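Local coordinates for protein type II secretion ATPase XpsE (Xanthomonas campestris, PDB 2D28) that belongs to the GspE family of cytoplasmic type II secretion ATPases, the modelled part being its N-terminal region, which carries an MshEN-type domain, at residues D68-P77 / E139-Y148; V83-F94 / Y117-T126. The protein carries 1 engineered substitution. All coordinates share one frame; numbering follows the deposited sequence.

Contact 1 of 2, residues D68-P77 / E139-Y148; sequences DARQLGDTPP and EIDDLIERWY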
loop_
_atom_site.group_PDB
_atom_site.type_symbol
_atom_site.label_atom_id
_atom_site.label_comp_id
_atom_site.label_asym_id
_atom_site.label_seq_id
_atom_site.Cartn_x
_atom_site.Cartn_y
_atom_site.Cartn_z
ATOM N N ASP A 68 -6.506 5.452 8.609
ATOM C CA ASP A 68 -5.804 4.895 9.738
ATOM C C ASP A 68 -6.691 3.988 10.521
ATOM O O ASP A 68 -7.894 3.944 10.295
ATOM C CB ASP A 68 -5.173 5.969 10.592
ATOM C CG ASP A 68 -6.176 6.899 11.217
ATOM O OD1 ASP A 68 -6.983 6.482 12.050
ATOM O OD2 ASP A 68 -6.253 8.055 10.866
ATOM N N ALA A 69 -6.015 3.300 11.444
ATOM C CA ALA A 69 -6.539 2.237 12.246
ATOM C C ALA A 69 -7.690 2.645 13.184
ATOM O O ALA A 69 -8.565 1.818 13.529
ATOM C CB ALA A 69 -5.322 1.612 13.034
ATOM N N ARG A 70 -7.762 3.932 13.541
ATOM C CA ARG A 70 -8.911 4.444 14.309
ATOM C C ARG A 70 -10.150 4.272 13.502
ATOM O O ARG A 70 -11.245 4.205 14.054
ATOM C CB ARG A 70 -8.799 5.962 14.602
ATOM C CG ARG A 70 -7.578 6.389 15.335
ATOM C CD ARG A 70 -7.390 7.874 15.441
ATOM N NE ARG A 70 -7.283 8.449 14.089
ATOM C CZ ARG A 70 -7.510 9.727 13.795
ATOM N NH1 ARG A 70 -7.709 10.639 14.751
ATOM N NH2 ARG A 70 -7.466 10.129 12.527
ATOM N N GLN A 71 -10.025 4.310 12.169
ATOM C CA GLN A 71 -11.228 4.312 11.303
ATOM C C GLN A 71 -11.869 2.929 11.022
ATOM O O GLN A 71 -12.965 2.842 10.438
ATOM C CB GLN A 71 -11.007 5.070 10.024
ATOM C CG GLN A 71 -10.440 6.500 10.129
ATOM C CD GLN A 71 -10.012 7.013 8.752
ATOM O OE1 GLN A 71 -8.819 7.109 8.466
ATOM N NE2 GLN A 71 -10.993 7.356 7.913
ATOM N N LEU A 72 -11.220 1.865 11.476
ATOM C CA LEU A 72 -11.680 0.504 11.241
ATOM C C LEU A 72 -12.171 -0.175 12.543
ATOM O O LEU A 72 -11.446 -0.185 13.543
ATOM C CB LEU A 72 -10.482 -0.238 10.673
ATOM C CG LEU A 72 -10.207 0.280 9.253
ATOM C CD1 LEU A 72 -8.824 0.896 9.022
ATOM C CD2 LEU A 72 -10.472 -0.855 8.385
ATOM N N GLY A 73 -13.378 -0.741 12.531
ATOM C CA GLY A 73 -13.921 -1.507 13.659
ATOM C C GLY A 73 -13.265 -2.870 13.887
ATOM O O GLY A 73 -12.348 -3.239 13.180
ATOM N N ASP A 74 -13.764 -3.617 14.877
ATOM C CA ASP A 74 -13.165 -4.882 15.348
ATOM C C ASP A 74 -13.404 -6.125 14.484
ATOM O O ASP A 74 -12.649 -7.091 14.567
ATOM C CB ASP A 74 -13.716 -5.235 16.721
ATOM C CG ASP A 74 -13.030 -4.499 17.811
ATOM O OD1 ASP A 74 -11.767 -4.391 17.795
ATOM O OD2 ASP A 74 -13.701 -4.000 18.729
ATOM N N THR A 75 -14.472 -6.104 13.711
ATOM C CA THR A 75 -14.777 -7.176 12.776
ATOM C C THR A 75 -15.176 -6.578 11.451
ATOM O O THR A 75 -15.574 -5.406 11.409
ATOM C CB THR A 75 -15.951 -7.975 13.312
ATOM O OG1 THR A 75 -17.111 -7.109 13.396
ATOM C CG2 THR A 75 -15.654 -8.467 14.753
ATOM N N PRO A 76 -15.085 -7.368 10.379
ATOM C CA PRO A 76 -15.395 -6.870 9.029
ATOM C C PRO A 76 -16.823 -6.335 8.899
ATOM O O PRO A 76 -17.730 -6.953 9.439
ATOM C CB PRO A 76 -15.216 -8.099 8.118
ATOM C CG PRO A 76 -14.336 -9.015 8.865
ATOM C CD PRO A 76 -14.617 -8.765 10.357
ATOM N N PRO A 77 -16.999 -5.236 8.171
ATOM C CA PRO A 77 -18.286 -4.548 8.087
ATOM C C PRO A 77 -19.453 -5.377 7.567
ATOM O O PRO A 77 -20.472 -5.313 8.243
ATOM C CB PRO A 77 -18.009 -3.396 7.110
ATOM C CG PRO A 77 -16.832 -3.807 6.376
ATOM C CD PRO A 77 -15.980 -4.551 7.354
ATOM N N GLU A 139 -0.249 -1.318 10.117
ATOM C CA GLU A 139 -1.650 -1.149 10.486
ATOM C C GLU A 139 -2.571 -2.043 9.657
ATOM O O GLU A 139 -3.556 -2.584 10.165
ATOM C CB GLU A 139 -2.083 0.316 10.367
ATOM C CG GLU A 139 -1.352 1.183 11.380
ATOM C CD GLU A 139 -1.727 2.662 11.311
ATOM O OE1 GLU A 139 -2.744 3.003 10.729
ATOM O OE2 GLU A 139 -0.960 3.430 11.890
ATOM N N ILE A 140 -2.294 -2.121 8.365
ATOM C CA ILE A 140 -2.984 -3.049 7.460
ATOM C C ILE A 140 -2.743 -4.496 7.916
ATOM O O ILE A 140 -3.696 -5.291 8.003
ATOM C CB ILE A 140 -2.503 -2.845 6.005
ATOM C CG1 ILE A 140 -2.911 -1.469 5.524
ATOM C CG2 ILE A 140 -3.062 -3.937 5.091
ATOM C CD1 ILE A 140 -2.426 -1.099 4.172
ATOM N N ASP A 141 -1.487 -4.847 8.188
ATOM C CA ASP A 141 -1.192 -6.227 8.642
ATOM C C ASP A 141 -1.964 -6.608 9.901
ATOM O O ASP A 141 -2.531 -7.678 9.969
ATOM C CB ASP A 141 0.276 -6.363 8.921
ATOM C CG ASP A 141 1.078 -6.286 7.670
ATOM O OD1 ASP A 141 0.545 -6.408 6.527
ATOM O OD2 ASP A 141 2.265 -6.068 7.753
ATOM N N ASP A 142 -2.038 -5.659 10.832
ATOM C CA ASP A 142 -2.720 -5.841 12.104
ATOM C C ASP A 142 -4.199 -6.070 11.878
ATOM O O ASP A 142 -4.795 -7.001 12.417
ATOM C CB ASP A 142 -2.524 -4.595 12.979
ATOM C CG ASP A 142 -1.169 -4.536 13.653
ATOM O OD1 ASP A 142 -0.328 -5.441 13.552
ATOM O OD2 ASP A 142 -0.843 -3.549 14.282
ATOM N N LEU A 143 -4.818 -5.269 11.013
ATOM C CA LEU A 143 -6.233 -5.420 10.709
ATOM C C LEU A 143 -6.488 -6.766 10.028
ATOM O O LEU A 143 -7.507 -7.461 10.336
ATOM C CB LEU A 143 -6.762 -4.321 9.771
ATOM C CG LEU A 143 -8.253 -4.436 9.475
ATOM C CD1 LEU A 143 -8.996 -3.877 10.638
ATOM C CD2 LEU A 143 -8.600 -3.717 8.223
ATOM N N ILE A 144 -5.622 -7.150 9.078
ATOM C CA ILE A 144 -5.829 -8.428 8.379
ATOM C C ILE A 144 -5.922 -9.536 9.451
ATOM O O ILE A 144 -6.861 -10.321 9.385
ATOM C CB ILE A 144 -4.733 -8.761 7.395
ATOM C CG1 ILE A 144 -4.777 -7.798 6.176
ATOM C CG2 ILE A 144 -4.855 -10.269 6.920
ATOM C CD1 ILE A 144 -3.466 -7.706 5.407
ATOM N N GLU A 145 -5.001 -9.565 10.401
ATOM C CA GLU A 145 -4.952 -10.620 11.414
ATOM C C GLU A 145 -6.126 -10.569 12.397
ATOM O O GLU A 145 -6.670 -11.628 12.798
ATOM C CB GLU A 145 -3.667 -10.553 12.234
ATOM C CG GLU A 145 -3.428 -11.758 13.166
ATOM C CD GLU A 145 -3.621 -13.072 12.420
ATOM O OE1 GLU A 145 -2.855 -13.325 11.465
ATOM O OE2 GLU A 145 -4.580 -13.829 12.738
ATOM N N ARG A 146 -6.465 -9.363 12.831
ATOM C CA ARG A 146 -7.568 -9.130 13.725
ATOM C C ARG A 146 -8.870 -9.553 13.099
ATOM O O ARG A 146 -9.695 -10.248 13.709
ATOM C CB ARG A 146 -7.586 -7.644 14.086
ATOM C CG ARG A 146 -8.784 -7.194 14.826
ATOM C CD ARG A 146 -8.493 -5.910 15.549
ATOM N NE ARG A 146 -9.132 -4.793 14.902
ATOM C CZ ARG A 146 -8.547 -3.762 14.300
ATOM N NH1 ARG A 146 -7.205 -3.649 14.183
ATOM N NH2 ARG A 146 -9.352 -2.804 13.816
ATOM N N TRP A 147 -9.054 -9.183 11.848
ATOM C CA TRP A 147 -10.267 -9.510 11.180
ATOM C C TRP A 147 -10.281 -10.987 10.744
ATOM O O TRP A 147 -11.386 -11.558 10.638
ATOM C CB TRP A 147 -10.495 -8.606 9.982
ATOM C CG TRP A 147 -11.085 -7.307 10.305
ATOM C CD1 TRP A 147 -11.300 -6.758 11.565
ATOM C CD2 TRP A 147 -11.591 -6.370 9.370
ATOM N NE1 TRP A 147 -11.920 -5.544 11.439
ATOM C CE2 TRP A 147 -12.109 -5.280 10.099
ATOM C CE3 TRP A 147 -11.677 -6.342 7.966
ATOM C CZ2 TRP A 147 -12.678 -4.175 9.470
ATOM C CZ3 TRP A 147 -12.250 -5.277 7.351
ATOM C CH2 TRP A 147 -12.749 -4.191 8.095
ATOM N N TYR A 148 -9.096 -11.579 10.499
ATOM C CA TYR A 148 -8.982 -12.977 9.988
ATOM C C TYR A 148 -7.880 -13.766 10.676
ATOM O O TYR A 148 -7.155 -13.236 11.501
ATOM C CB TYR A 148 -8.854 -13.018 8.474
ATOM C CG TYR A 148 -9.791 -12.061 7.738
ATOM C CD1 TYR A 148 -11.132 -12.265 7.751
ATOM C CD2 TYR A 148 -9.321 -10.960 7.004
ATOM C CE1 TYR A 148 -12.008 -11.394 7.075
ATOM C CE2 TYR A 148 -10.185 -10.076 6.362
ATOM C CZ TYR A 148 -11.532 -10.317 6.391
ATOM O OH TYR A 148 -12.491 -9.527 5.783
#
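Trp147, in the last turn of helix 137-147, is the bump that the loop 68-77 wraps around. Thr75 and Pro76 lie over one face of its indole, with Pro76 CA 3.6 Å above the centroid of the six-membered ring and only 2° off the ring normal, a CH-pi contact. On the opposite face sits CD1 of Leu143, offset toward the rim, so the indole is sandwiched between the loop and its own helix. Pro77 closes the far end of the six-membered ring, its CD 3.3 Å from Trp147 CH2. Pro76 CG also touches Tyr148, 3.8 Å from CE1, and thus fills the notch between the two aromatic side chains.

The backbone carbonyl of Gly73 meets the indole edge and takes two hydrogen bonds, from Trp147 NE1 (2.9 Å to Gly73 O, 156° at the hydrogen) and from Arg146 NH2 (3.1 Å to the same oxygen). The two donors reach the oxygen from opposite faces of its plane. The NE1 bond, with the packing on both faces, would hold the indole's rotation. Arg146 reaches this point because its chain bends at chi3 (106°). Asp74 OD1 lies 3.9 Å from Arg146 NE but well out of the guanidinium plane, a long salt bridge in which no N-H points at the oxygen.

Leu72 is the loop's own bump: CD2 presses tightly on Leu143 CD2 at 3.4 Å, the two side chains crossing at about a right angle. One turn of helix earlier, Glu139 OE1 accepts a weak bond from Ala69 N. Beneath this layer, Leu72 and Leu143 both rest on Val99 of strand 96-102 and Trp109 of strand 105-110, so the loop covers a seam between helix 137-147 and the sheet.

Contact 2 of 2, residues V83-F94 / Y117-T126; sequences VQGLSLRFLKQF and YAIDAVRLAT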
loop_
_atom_site.group_PDB
_atom_site.type_symbol
_atom_site.label_atom_id
_atom_site.label_comp_id
_atom_site.label_asym_id
_atom_site.label_seq_id
_atom_site.Cartn_x
_atom_site.Cartn_y
_atom_site.Cartn_z
ATOM N N VAL A 83 -16.733 -11.168 -1.164
ATOM C CA VAL A 83 -15.554 -10.597 -1.898
ATOM C C VAL A 83 -14.778 -11.852 -2.335
ATOM O O VAL A 83 -14.390 -12.637 -1.500
ATOM C CB VAL A 83 -14.628 -9.650 -1.138
ATOM C CG1 VAL A 83 -13.285 -9.520 -1.873
ATOM C CG2 VAL A 83 -15.259 -8.303 -1.052
ATOM N N GLN A 84 -14.618 -12.069 -3.636
ATOM C CA GLN A 84 -14.005 -13.286 -4.177
ATOM C C GLN A 84 -12.592 -13.066 -4.588
ATOM O O GLN A 84 -12.217 -11.984 -5.017
ATOM C CB GLN A 84 -14.650 -13.731 -5.526
ATOM C CG GLN A 84 -16.120 -13.711 -5.601
ATOM C CD GLN A 84 -16.804 -14.665 -4.619
ATOM O OE1 GLN A 84 -16.332 -14.851 -3.484
ATOM N NE2 GLN A 84 -17.955 -15.231 -5.037
ATOM N N GLY A 85 -11.849 -14.154 -4.577
ATOM C CA GLY A 85 -10.631 -14.249 -5.323
ATOM C C GLY A 85 -9.439 -13.820 -4.556
ATOM O O GLY A 85 -8.368 -13.957 -5.082
ATOM N N LEU A 86 -9.600 -13.362 -3.307
ATOM C CA LEU A 86 -8.484 -12.934 -2.464
ATOM C C LEU A 86 -8.337 -13.870 -1.279
ATOM O O LEU A 86 -9.186 -13.904 -0.393
ATOM C CB LEU A 86 -8.698 -11.489 -1.926
ATOM C CG LEU A 86 -8.931 -10.387 -2.996
ATOM C CD1 LEU A 86 -8.929 -9.015 -2.380
ATOM C CD2 LEU A 86 -7.887 -10.471 -4.116
ATOM N N SER A 87 -7.246 -14.613 -1.266
ATOM C CA SER A 87 -6.997 -15.508 -0.156
ATOM C C SER A 87 -6.418 -14.678 0.969
ATOM O O SER A 87 -5.878 -13.562 0.750
ATOM C CB SER A 87 -5.994 -16.601 -0.520
ATOM O OG SER A 87 -4.794 -16.052 -0.945
ATOM N N LEU A 88 -6.513 -15.223 2.178
ATOM C CA LEU A 88 -5.871 -14.568 3.326
ATOM C C LEU A 88 -4.402 -14.374 3.075
ATOM O O LEU A 88 -3.866 -13.312 3.317
ATOM C CB LEU A 88 -6.145 -15.336 4.612
ATOM C CG LEU A 88 -5.437 -14.794 5.869
ATOM C CD1 LEU A 88 -5.928 -13.351 6.192
ATOM C CD2 LEU A 88 -5.666 -15.731 7.042
ATOM N N ARG A 89 -3.750 -15.404 2.478
ATOM C CA ARG A 89 -2.348 -15.334 2.155
ATOM C C ARG A 89 -2.018 -14.158 1.221
ATOM O O ARG A 89 -1.063 -13.500 1.412
ATOM C CB ARG A 89 -1.891 -16.641 1.450
ATOM C CG ARG A 89 -0.374 -16.739 1.229
ATOM C CD ARG A 89 0.011 -17.590 0.037
ATOM N NE ARG A 89 -0.554 -16.981 -1.167
ATOM C CZ ARG A 89 0.017 -16.039 -1.883
ATOM N NH1 ARG A 89 1.234 -15.610 -1.571
ATOM N NH2 ARG A 89 -0.634 -15.512 -2.943
ATOM N N PHE A 90 -2.778 -14.003 0.155
ATOM C CA PHE A 90 -2.622 -12.908 -0.797
ATOM C C PHE A 90 -2.660 -11.557 -0.049
ATOM O O PHE A 90 -1.823 -10.705 -0.247
ATOM C CB PHE A 90 -3.771 -12.960 -1.839
ATOM C CG PHE A 90 -3.679 -11.925 -2.879
ATOM C CD1 PHE A 90 -3.148 -12.219 -4.157
ATOM C CD2 PHE A 90 -4.133 -10.629 -2.636
ATOM C CE1 PHE A 90 -3.045 -11.238 -5.137
ATOM C CE2 PHE A 90 -4.009 -9.611 -3.630
ATOM C CZ PHE A 90 -3.445 -9.922 -4.871
ATOM N N LEU A 91 -3.676 -11.353 0.768
ATOM C CA LEU A 91 -3.725 -10.120 1.602
ATOM C C LEU A 91 -2.435 -9.843 2.360
ATOM O O LEU A 91 -1.889 -8.701 2.331
ATOM C CB LEU A 91 -4.911 -10.181 2.562
ATOM C CG LEU A 91 -6.284 -10.401 1.942
ATOM C CD1 LEU A 91 -7.332 -10.322 3.058
ATOM C CD2 LEU A 91 -6.605 -9.495 0.793
ATOM N N LYS A 92 -1.923 -10.890 3.022
ATOM C CA LYS A 92 -0.691 -10.778 3.784
ATOM C C LYS A 92 0.520 -10.543 2.913
ATOM O O LYS A 92 1.349 -9.678 3.235
ATOM C CB LYS A 92 -0.478 -11.939 4.756
ATOM C CG LYS A 92 -1.515 -12.110 5.762
ATOM C CD LYS A 92 -1.241 -13.377 6.681
ATOM C CE LYS A 92 -2.361 -13.537 7.584
ATOM N NZ LYS A 92 -1.963 -13.542 9.030
ATOM N N GLN A 93 0.656 -11.257 1.803
ATOM C CA GLN A 93 1.784 -11.042 0.938
ATOM C C GLN A 93 1.807 -9.644 0.346
ATOM O O GLN A 93 2.883 -9.047 0.189
ATOM C CB GLN A 93 1.743 -12.037 -0.264
ATOM C CG GLN A 93 2.827 -11.808 -1.199
ATOM C CD GLN A 93 2.648 -12.485 -2.572
ATOM O OE1 GLN A 93 1.809 -13.372 -2.732
ATOM N NE2 GLN A 93 3.440 -12.073 -3.535
ATOM N N PHE A 94 0.645 -9.146 -0.069
ATOM C CA PHE A 94 0.632 -7.836 -0.777
ATOM C C PHE A 94 0.397 -6.638 0.170
ATOM O O PHE A 94 0.501 -5.426 -0.278
ATOM C CB PHE A 94 -0.388 -7.908 -1.911
ATOM C CG PHE A 94 0.109 -8.738 -3.087
ATOM C CD1 PHE A 94 1.061 -8.205 -4.000
ATOM C CD2 PHE A 94 -0.269 -10.043 -3.210
ATOM C CE1 PHE A 94 1.531 -9.002 -5.049
ATOM C CE2 PHE A 94 0.263 -10.860 -4.247
ATOM C CZ PHE A 94 1.143 -10.312 -5.166
ATOM N N TYR A 117 0.907 -4.111 -10.544
ATOM C CA TYR A 117 0.730 -5.584 -10.629
ATOM C C TYR A 117 -0.261 -6.082 -9.581
ATOM O O TYR A 117 -1.231 -6.777 -9.871
ATOM C CB TYR A 117 2.107 -6.291 -10.442
ATOM C CG TYR A 117 1.989 -7.792 -10.436
ATOM C CD1 TYR A 117 1.929 -8.525 -11.646
ATOM C CD2 TYR A 117 1.720 -8.461 -9.263
ATOM C CE1 TYR A 117 1.741 -9.932 -11.609
ATOM C CE2 TYR A 117 1.533 -9.819 -9.231
ATOM C CZ TYR A 117 1.535 -10.554 -10.425
ATOM O OH TYR A 117 1.296 -11.918 -10.351
ATOM N N ALA A 118 -0.079 -5.641 -8.342
ATOM C CA ALA A 118 -0.952 -6.032 -7.281
ATOM C C ALA A 118 -2.369 -5.526 -7.460
ATOM O O ALA A 118 -3.325 -6.253 -7.229
ATOM C CB ALA A 118 -0.384 -5.562 -5.943
ATOM N N ILE A 119 -2.491 -4.253 -7.824
ATOM C CA ILE A 119 -3.787 -3.682 -8.009
ATOM C C ILE A 119 -4.518 -4.368 -9.143
ATOM O O ILE A 119 -5.698 -4.586 -8.988
ATOM C CB ILE A 119 -3.663 -2.141 -8.321
ATOM C CG1 ILE A 119 -3.242 -1.395 -7.066
ATOM C CG2 ILE A 119 -4.931 -1.518 -9.017
ATOM C CD1 ILE A 119 -2.567 -0.101 -7.324
ATOM N N ASP A 120 -3.843 -4.566 -10.294
ATOM C CA ASP A 120 -4.477 -5.260 -11.417
ATOM C C ASP A 120 -4.862 -6.712 -11.051
ATOM O O ASP A 120 -5.927 -7.186 -11.437
ATOM C CB ASP A 120 -3.633 -5.141 -12.683
ATOM C CG ASP A 120 -3.637 -3.752 -13.255
ATOM O OD1 ASP A 120 -4.380 -2.858 -12.719
ATOM O OD2 ASP A 120 -2.817 -3.438 -14.141
ATOM N N ALA A 121 -4.061 -7.369 -10.216
ATOM C CA ALA A 121 -4.438 -8.683 -9.630
ATOM C C ALA A 121 -5.745 -8.630 -8.835
ATOM O O ALA A 121 -6.661 -9.495 -9.020
ATOM C CB ALA A 121 -3.270 -9.232 -8.791
ATOM N N VAL A 122 -5.903 -7.575 -8.030
ATOM C CA VAL A 122 -7.082 -7.446 -7.202
ATOM C C VAL A 122 -8.282 -7.147 -8.084
ATOM O O VAL A 122 -9.392 -7.751 -7.913
ATOM C CB VAL A 122 -6.853 -6.371 -6.087
ATOM C CG1 VAL A 122 -8.102 -6.087 -5.381
ATOM C CG2 VAL A 122 -5.792 -6.878 -5.128
ATOM N N ARG A 123 -8.072 -6.289 -9.065
ATOM C CA ARG A 123 -9.164 -5.871 -9.962
ATOM C C ARG A 123 -9.700 -7.130 -10.690
ATOM O O ARG A 123 -10.938 -7.377 -10.784
ATOM C CB ARG A 123 -8.657 -4.825 -11.008
ATOM C CG ARG A 123 -8.438 -3.409 -10.529
ATOM C CD ARG A 123 -7.765 -2.498 -11.478
ATOM N NE ARG A 123 -8.558 -2.386 -12.691
ATOM C CZ ARG A 123 -8.116 -2.383 -13.941
ATOM N NH1 ARG A 123 -6.846 -2.401 -14.262
ATOM N NH2 ARG A 123 -9.031 -2.365 -14.909
ATOM N N LEU A 124 -8.767 -7.954 -11.180
ATOM C CA LEU A 124 -9.138 -9.144 -11.970
ATOM C C LEU A 124 -9.783 -10.224 -11.085
ATOM O O LEU A 124 -10.804 -10.849 -11.468
ATOM C CB LEU A 124 -7.919 -9.754 -12.665
ATOM C CG LEU A 124 -8.219 -10.989 -13.575
ATOM C CD1 LEU A 124 -9.208 -10.599 -14.756
ATOM C CD2 LEU A 124 -6.936 -11.544 -14.204
ATOM N N ALA A 125 -9.211 -10.430 -9.904
ATOM C CA ALA A 125 -9.683 -11.512 -9.026
ATOM C C ALA A 125 -11.048 -11.194 -8.439
ATOM O O ALA A 125 -11.885 -12.117 -8.282
ATOM C CB ALA A 125 -8.692 -11.817 -7.918
ATOM N N THR A 126 -11.309 -9.918 -8.111
ATOM C CA THR A 126 -12.584 -9.588 -7.443
ATOM C C THR A 126 -13.644 -9.289 -8.460
ATOM O O THR A 126 -14.844 -9.473 -8.213
ATOM C CB THR A 126 -12.468 -8.359 -6.486
ATOM O OG1 THR A 126 -11.941 -7.227 -7.226
ATOM C CG2 THR A 126 -11.455 -8.606 -5.332
HETATM O O HOH W 1 -15.560 -10.275 -5.531
#
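Phe90 and Phe94, one turn apart on the same side of helix 88-94, meet Tyr117, Ala118, Ala121 and Val122 of helix 116-126, which runs nearly antiparallel to it (159° between the axes of segments 88-94 and 117-126, 11.9 Å apart). With CG opposite its own backbone N (chi1 -178°), Phe90 reaches across the gap, its ring edge against Ala121 CB and its CE2 3.6 Å from Val122 CG2. Phe94 instead has CG beside the backbone N (chi1 -74°). This lays its CD2 over the centre of the Phe90 ring and brings its CD1 to 3.6 Å from Ala118 CB; its CZ comes up to the edge of the Tyr117 ring.

At the other end, Leu86 turns its branched tip inward, CG 3.9 Å from Thr126 CG2 and CD2 near Ala125 CB. Thr126 OG1 bonds back to Val122 O at 2.7 Å, leaving the methyl for Val83 and Leu86. A water joins Gln84 N to Thr126 O, and Gly85 passes close by Ala125. Ser87 caps helix 88-94 through OG to Phe90 N.

Both helices lean on the sheet: Phe90 and Leu91 of helix 88-94 touch Leu96 of strand 96-102, and Leu86, just ahead of that helix, touches Pro98, while Val122 packs on Leu108 of strand 105-110 and Leu130 of strand 130-134.

Overall arrangement
Contacts 1 and 2 have centres about 17 Å apart, and both lie in the range of the MshEN domain. In sequence, both segments of contact 2 fall between those of contact 1. They meet where helix 137-147 runs beside helix 88-94: Glu145 OE1 forms a salt bridge with Lys92 NZ at 2.6 Å, and Ile144 CG2 packs on Leu88 CD1 at 3.3 Å, with Tyr148 CB also against Leu88. Helix 88-94 is thus held between helices 116-126 and 137-147. A cacodylate ion, probably from the crystallisation liquor, lies about 4 Å from the side chain of Pro77 in contact 1, and one lies about 3 Å from that of Val83 in contact 2.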